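Rho guanyl nucleotide exchange factor (Rom2), putative (Aspergillus fumigatus Af293, PDB 5O51) probably promotes guanine-nucleotide exchange on Rho-type GTPases as a whole protein; this chain is its CNH domain, a beta-propeller. Local coordinates at residues 305-319 / 322-335. Residues are numbered along the deposited sequence; the frame is centred on the assembly and turned at random.
Sequences KNIRMLHSSTREILY and EDEGGEDVVASLDF
Tyr319 lies across Ala331 and Leu333 on one face of an antiparallel strand pair. Its CE1 is 3.7 Å from Ala331 CB and 3.8 Å from Leu333 CG. Tyr319 CG sits between the backbone N and the carbonyl carbon (chi1 75°), which swings the ring over the neighbouring strand. Ile317 packs beside Leu333 on the same face, and Ile317 CD1 meets the edge of the Phe335 ring. On the other face, Leu318 CD2 touches Ser332 CB. Ile317 with Leu333 and Tyr319 with Ala331 are hydrogen-bonded pairs, each with two backbone bonds. Leu318 and Ser332 form the non-hydrogen-bonded pair between them.

Polar groups lie toward both ends. Ser332 OG donates to Glu316 OE1 at 2.6 Å, meeting the carboxylate on its anti side and 32° out of its plane. At the far end, Arg308 meets Asp328 end-on, the two flat groups 23° apart. NH1 of Arg308 reaches Asp328 OD2 at 3.0 Å, and NH2 of Arg308 reaches Asp328 OD1 at 2.9 Å. NE and NH2 of Arg308 both donate to Asn306 O, which lies in the guanidinium plane; this two-nitrogen grip resists rotation of the group. Arg47 and Arg21 are second charge partners of Glu316 and Asp328. Glu322 takes a bond from Asn306 ND2 to its OE2 (3.1 Å), while its OE1 pairs with Lys305 NZ (3.5 Å).

The contact joins three strands of a four-stranded propeller blade. Strand 317-323 lies between 307-312, with a classic bulge at Leu310 and His311 opposite Leu318, and 327-333. The N-terminal strand 8-12 completes the sheet beyond 327-333, a Velcro-like closure of the ring. Strands 22-28 and 272-276 of other blades pack against it.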
# COMPACT_ATOMS: atom_id res chain seq x y z
N LYS A 305 -12.53 -6.60 13.63
CA LYS A 305 -11.55 -7.66 13.77
C LYS A 305 -10.79 -7.97 12.47
O LYS A 305 -11.37 -8.08 11.43
CB LYS A 305 -12.32 -8.87 14.33
CG LYS A 305 -11.39 -9.80 15.07
CD LYS A 305 -11.97 -11.19 15.22
CE LYS A 305 -10.81 -12.19 15.35
NZ LYS A 305 -11.27 -13.53 15.81
N ASN A 306 -9.47 -8.05 12.54
CA ASN A 306 -8.63 -8.30 11.38
C ASN A 306 -8.98 -7.33 10.22
O ASN A 306 -9.26 -7.73 9.11
CB ASN A 306 -8.71 -9.80 10.95
CG ASN A 306 -7.64 -10.20 9.92
OD1 ASN A 306 -6.63 -9.53 9.71
ND2 ASN A 306 -7.87 -11.34 9.27
N ILE A 307 -8.97 -6.04 10.52
CA ILE A 307 -9.20 -4.98 9.52
C ILE A 307 -7.95 -4.80 8.72
O ILE A 307 -6.90 -4.70 9.32
CB ILE A 307 -9.55 -3.63 10.18
CG1 ILE A 307 -10.90 -3.76 10.89
CG2 ILE A 307 -9.48 -2.51 9.07
CD1 ILE A 307 -11.23 -2.67 11.92
N ARG A 308 -8.04 -4.82 7.40
CA ARG A 308 -6.89 -4.65 6.46
C ARG A 308 -7.29 -3.53 5.46
O ARG A 308 -8.30 -3.70 4.74
CB ARG A 308 -6.72 -5.94 5.61
CG ARG A 308 -6.19 -7.13 6.37
CD ARG A 308 -6.86 -8.45 5.92
NE ARG A 308 -8.12 -8.66 6.60
CZ ARG A 308 -9.14 -9.41 6.21
NH1 ARG A 308 -9.15 -10.08 5.05
NH2 ARG A 308 -10.19 -9.47 6.98
N MET A 309 -6.53 -2.45 5.38
CA MET A 309 -6.77 -1.50 4.31
C MET A 309 -6.34 -2.09 2.96
O MET A 309 -5.20 -2.51 2.80
CB MET A 309 -6.04 -0.18 4.57
CG MET A 309 -6.51 0.94 3.62
SD MET A 309 -5.53 2.45 3.71
CE MET A 309 -4.44 2.07 2.30
N LEU A 310 -7.23 -2.14 1.97
CA LEU A 310 -6.86 -2.76 0.67
C LEU A 310 -6.33 -1.82 -0.40
O LEU A 310 -5.38 -2.14 -1.06
CB LEU A 310 -8.02 -3.59 0.10
CG LEU A 310 -8.50 -4.72 1.02
CD1 LEU A 310 -9.82 -5.24 0.50
CD2 LEU A 310 -7.43 -5.81 1.17
N HIS A 311 -6.96 -0.66 -0.58
CA HIS A 311 -6.61 0.26 -1.66
C HIS A 311 -7.30 1.62 -1.38
O HIS A 311 -8.49 1.69 -1.02
CB HIS A 311 -7.11 -0.28 -3.03
CG HIS A 311 -6.53 0.44 -4.21
ND1 HIS A 311 -7.18 1.47 -4.86
CD2 HIS A 311 -5.33 0.31 -4.83
CE1 HIS A 311 -6.40 1.94 -5.82
NE2 HIS A 311 -5.27 1.26 -5.79
N SER A 312 -6.56 2.67 -1.64
CA SER A 312 -7.04 4.01 -1.51
C SER A 312 -6.91 4.72 -2.87
O SER A 312 -5.83 4.85 -3.38
CB SER A 312 -6.12 4.74 -0.50
OG SER A 312 -6.42 6.10 -0.55
N SER A 313 -8.00 5.23 -3.41
CA SER A 313 -7.94 6.05 -4.67
C SER A 313 -8.78 7.32 -4.51
O SER A 313 -9.52 7.45 -3.51
CB SER A 313 -8.50 5.24 -5.86
OG SER A 313 -9.93 5.04 -5.78
N THR A 314 -8.78 8.20 -5.53
CA THR A 314 -9.58 9.43 -5.47
C THR A 314 -11.05 9.06 -5.34
O THR A 314 -11.80 9.82 -4.78
CB THR A 314 -9.35 10.35 -6.72
OG1 THR A 314 -9.94 9.73 -7.86
CG2 THR A 314 -7.87 10.51 -7.04
N ARG A 315 -11.43 7.87 -5.86
CA ARG A 315 -12.81 7.32 -5.78
C ARG A 315 -13.26 6.91 -4.36
O ARG A 315 -14.33 7.31 -3.89
CB ARG A 315 -12.98 6.04 -6.66
CG ARG A 315 -12.49 6.05 -8.10
CD ARG A 315 -12.71 4.71 -8.82
NE ARG A 315 -11.51 3.83 -8.82
CZ ARG A 315 -10.38 4.04 -9.52
NH1 ARG A 315 -10.27 5.12 -10.30
NH2 ARG A 315 -9.34 3.19 -9.43
N GLU A 316 -12.46 6.05 -3.70
CA GLU A 316 -12.90 5.40 -2.49
C GLU A 316 -11.74 4.75 -1.77
O GLU A 316 -10.66 4.65 -2.30
CB GLU A 316 -13.98 4.33 -2.82
CG GLU A 316 -13.56 3.37 -3.92
CD GLU A 316 -14.67 2.44 -4.42
OE1 GLU A 316 -15.76 2.37 -3.81
OE2 GLU A 316 -14.42 1.73 -5.42
N ILE A 317 -11.99 4.35 -0.55
CA ILE A 317 -11.06 3.50 0.21
C ILE A 317 -11.72 2.15 0.36
O ILE A 317 -12.80 2.04 0.92
CB ILE A 317 -10.78 4.09 1.61
CG1 ILE A 317 -10.26 5.50 1.44
CG2 ILE A 317 -9.79 3.22 2.38
CD1 ILE A 317 -10.44 6.37 2.67
N LEU A 318 -11.07 1.12 -0.16
CA LEU A 318 -11.53 -0.26 -0.01
C LEU A 318 -10.77 -0.95 1.14
O LEU A 318 -9.51 -0.81 1.28
CB LEU A 318 -11.34 -0.99 -1.35
CG LEU A 318 -12.04 -0.39 -2.57
CD1 LEU A 318 -11.69 -1.05 -3.86
CD2 LEU A 318 -13.54 -0.53 -2.31
N TYR A 319 -11.51 -1.71 1.96
CA TYR A 319 -10.93 -2.40 3.09
C TYR A 319 -11.70 -3.68 3.37
O TYR A 319 -12.76 -3.85 2.84
CB TYR A 319 -10.85 -1.47 4.34
CG TYR A 319 -12.16 -1.22 5.04
CD1 TYR A 319 -13.10 -0.36 4.50
CD2 TYR A 319 -12.50 -1.88 6.22
CE1 TYR A 319 -14.34 -0.15 5.11
CE2 TYR A 319 -13.72 -1.66 6.86
CZ TYR A 319 -14.63 -0.76 6.30
OH TYR A 319 -15.88 -0.51 6.92
N GLU A 322 -13.22 -9.18 9.25
CA GLU A 322 -13.91 -10.46 9.63
C GLU A 322 -15.20 -10.14 10.33
O GLU A 322 -15.26 -9.29 11.20
CB GLU A 322 -13.14 -11.27 10.67
CG GLU A 322 -11.81 -11.78 10.25
CD GLU A 322 -11.08 -12.63 11.29
OE1 GLU A 322 -11.65 -12.90 12.41
OE2 GLU A 322 -9.91 -13.00 10.96
N ASP A 323 -16.24 -10.89 10.03
CA ASP A 323 -17.51 -10.77 10.71
C ASP A 323 -17.92 -12.18 11.17
O ASP A 323 -17.30 -13.17 10.76
CB ASP A 323 -18.50 -10.19 9.73
CG ASP A 323 -19.51 -9.31 10.38
OD1 ASP A 323 -19.66 -9.36 11.63
OD2 ASP A 323 -20.17 -8.58 9.61
N GLU A 324 -18.95 -12.32 12.01
CA GLU A 324 -19.23 -13.70 12.50
C GLU A 324 -20.04 -14.55 11.48
O GLU A 324 -20.54 -14.02 10.49
CB GLU A 324 -19.98 -13.60 13.81
CG GLU A 324 -21.48 -13.43 13.61
CD GLU A 324 -22.24 -13.14 14.90
OE1 GLU A 324 -21.72 -12.30 15.70
OE2 GLU A 324 -23.36 -13.73 15.09
N GLY A 325 -20.04 -15.87 11.55
CA GLY A 325 -18.85 -16.63 11.41
C GLY A 325 -18.85 -17.44 10.09
O GLY A 325 -19.86 -17.79 9.51
N GLY A 326 -17.69 -17.75 9.54
CA GLY A 326 -16.58 -16.90 9.47
C GLY A 326 -16.72 -16.29 8.08
O GLY A 326 -16.31 -16.91 7.10
N GLU A 327 -17.36 -15.12 8.02
CA GLU A 327 -17.42 -14.31 6.82
C GLU A 327 -16.19 -13.40 6.75
O GLU A 327 -15.69 -12.97 7.80
CB GLU A 327 -18.73 -13.53 6.82
CG GLU A 327 -19.99 -14.41 6.91
CD GLU A 327 -21.21 -13.76 6.25
OE1 GLU A 327 -21.60 -12.61 6.61
OE2 GLU A 327 -21.79 -14.38 5.35
N ASP A 328 -15.67 -13.14 5.54
CA ASP A 328 -14.67 -12.12 5.32
C ASP A 328 -15.46 -11.09 4.51
O ASP A 328 -16.13 -11.46 3.56
CB ASP A 328 -13.50 -12.58 4.49
CG ASP A 328 -12.19 -11.86 4.81
OD1 ASP A 328 -11.89 -11.63 6.00
OD2 ASP A 328 -11.40 -11.58 3.86
N VAL A 329 -15.33 -9.80 4.81
CA VAL A 329 -16.19 -8.82 4.14
C VAL A 329 -15.30 -7.75 3.46
O VAL A 329 -14.34 -7.22 4.07
CB VAL A 329 -17.16 -8.18 5.15
CG1 VAL A 329 -18.06 -7.13 4.47
CG2 VAL A 329 -18.01 -9.23 5.87
N VAL A 330 -15.62 -7.43 2.23
CA VAL A 330 -15.04 -6.30 1.52
C VAL A 330 -16.02 -5.10 1.49
O VAL A 330 -17.23 -5.26 1.26
CB VAL A 330 -14.62 -6.64 0.10
CG1 VAL A 330 -13.95 -5.44 -0.54
CG2 VAL A 330 -13.59 -7.78 0.15
N ALA A 331 -15.48 -3.92 1.83
CA ALA A 331 -16.32 -2.69 1.96
C ALA A 331 -15.63 -1.48 1.41
O ALA A 331 -14.43 -1.48 1.15
CB ALA A 331 -16.71 -2.49 3.40
N SER A 332 -16.41 -0.43 1.21
CA SER A 332 -15.95 0.82 0.63
C SER A 332 -16.29 2.00 1.53
O SER A 332 -17.38 2.05 2.10
CB SER A 332 -16.73 1.10 -0.65
OG SER A 332 -16.24 2.30 -1.25
N LEU A 333 -15.35 2.90 1.71
CA LEU A 333 -15.65 4.18 2.41
C LEU A 333 -15.53 5.29 1.41
O LEU A 333 -14.48 5.37 0.75
CB LEU A 333 -14.65 4.48 3.49
CG LEU A 333 -14.70 3.60 4.71
CD1 LEU A 333 -13.71 4.13 5.74
CD2 LEU A 333 -16.06 3.48 5.34
N ASP A 334 -16.56 6.13 1.29
CA ASP A 334 -16.41 7.31 0.38
C ASP A 334 -16.99 8.58 0.99
O ASP A 334 -18.10 8.55 1.52
CB ASP A 334 -17.04 7.07 -0.99
CG ASP A 334 -16.64 8.17 -2.01
OD1 ASP A 334 -15.45 8.59 -2.05
OD2 ASP A 334 -17.52 8.62 -2.77
N PHE A 335 -16.19 9.66 0.95
CA PHE A 335 -16.54 10.96 1.58
C PHE A 335 -17.02 12.01 0.57
O PHE A 335 -16.50 12.10 -0.56
CB PHE A 335 -15.39 11.46 2.46
CG PHE A 335 -15.07 10.49 3.56
CD1 PHE A 335 -15.86 10.41 4.70
CD2 PHE A 335 -14.07 9.54 3.40
CE1 PHE A 335 -15.60 9.48 5.72
CE2 PHE A 335 -13.83 8.59 4.41
CZ PHE A 335 -14.59 8.56 5.56
O HOH W 1 -15.08 -6.90 12.20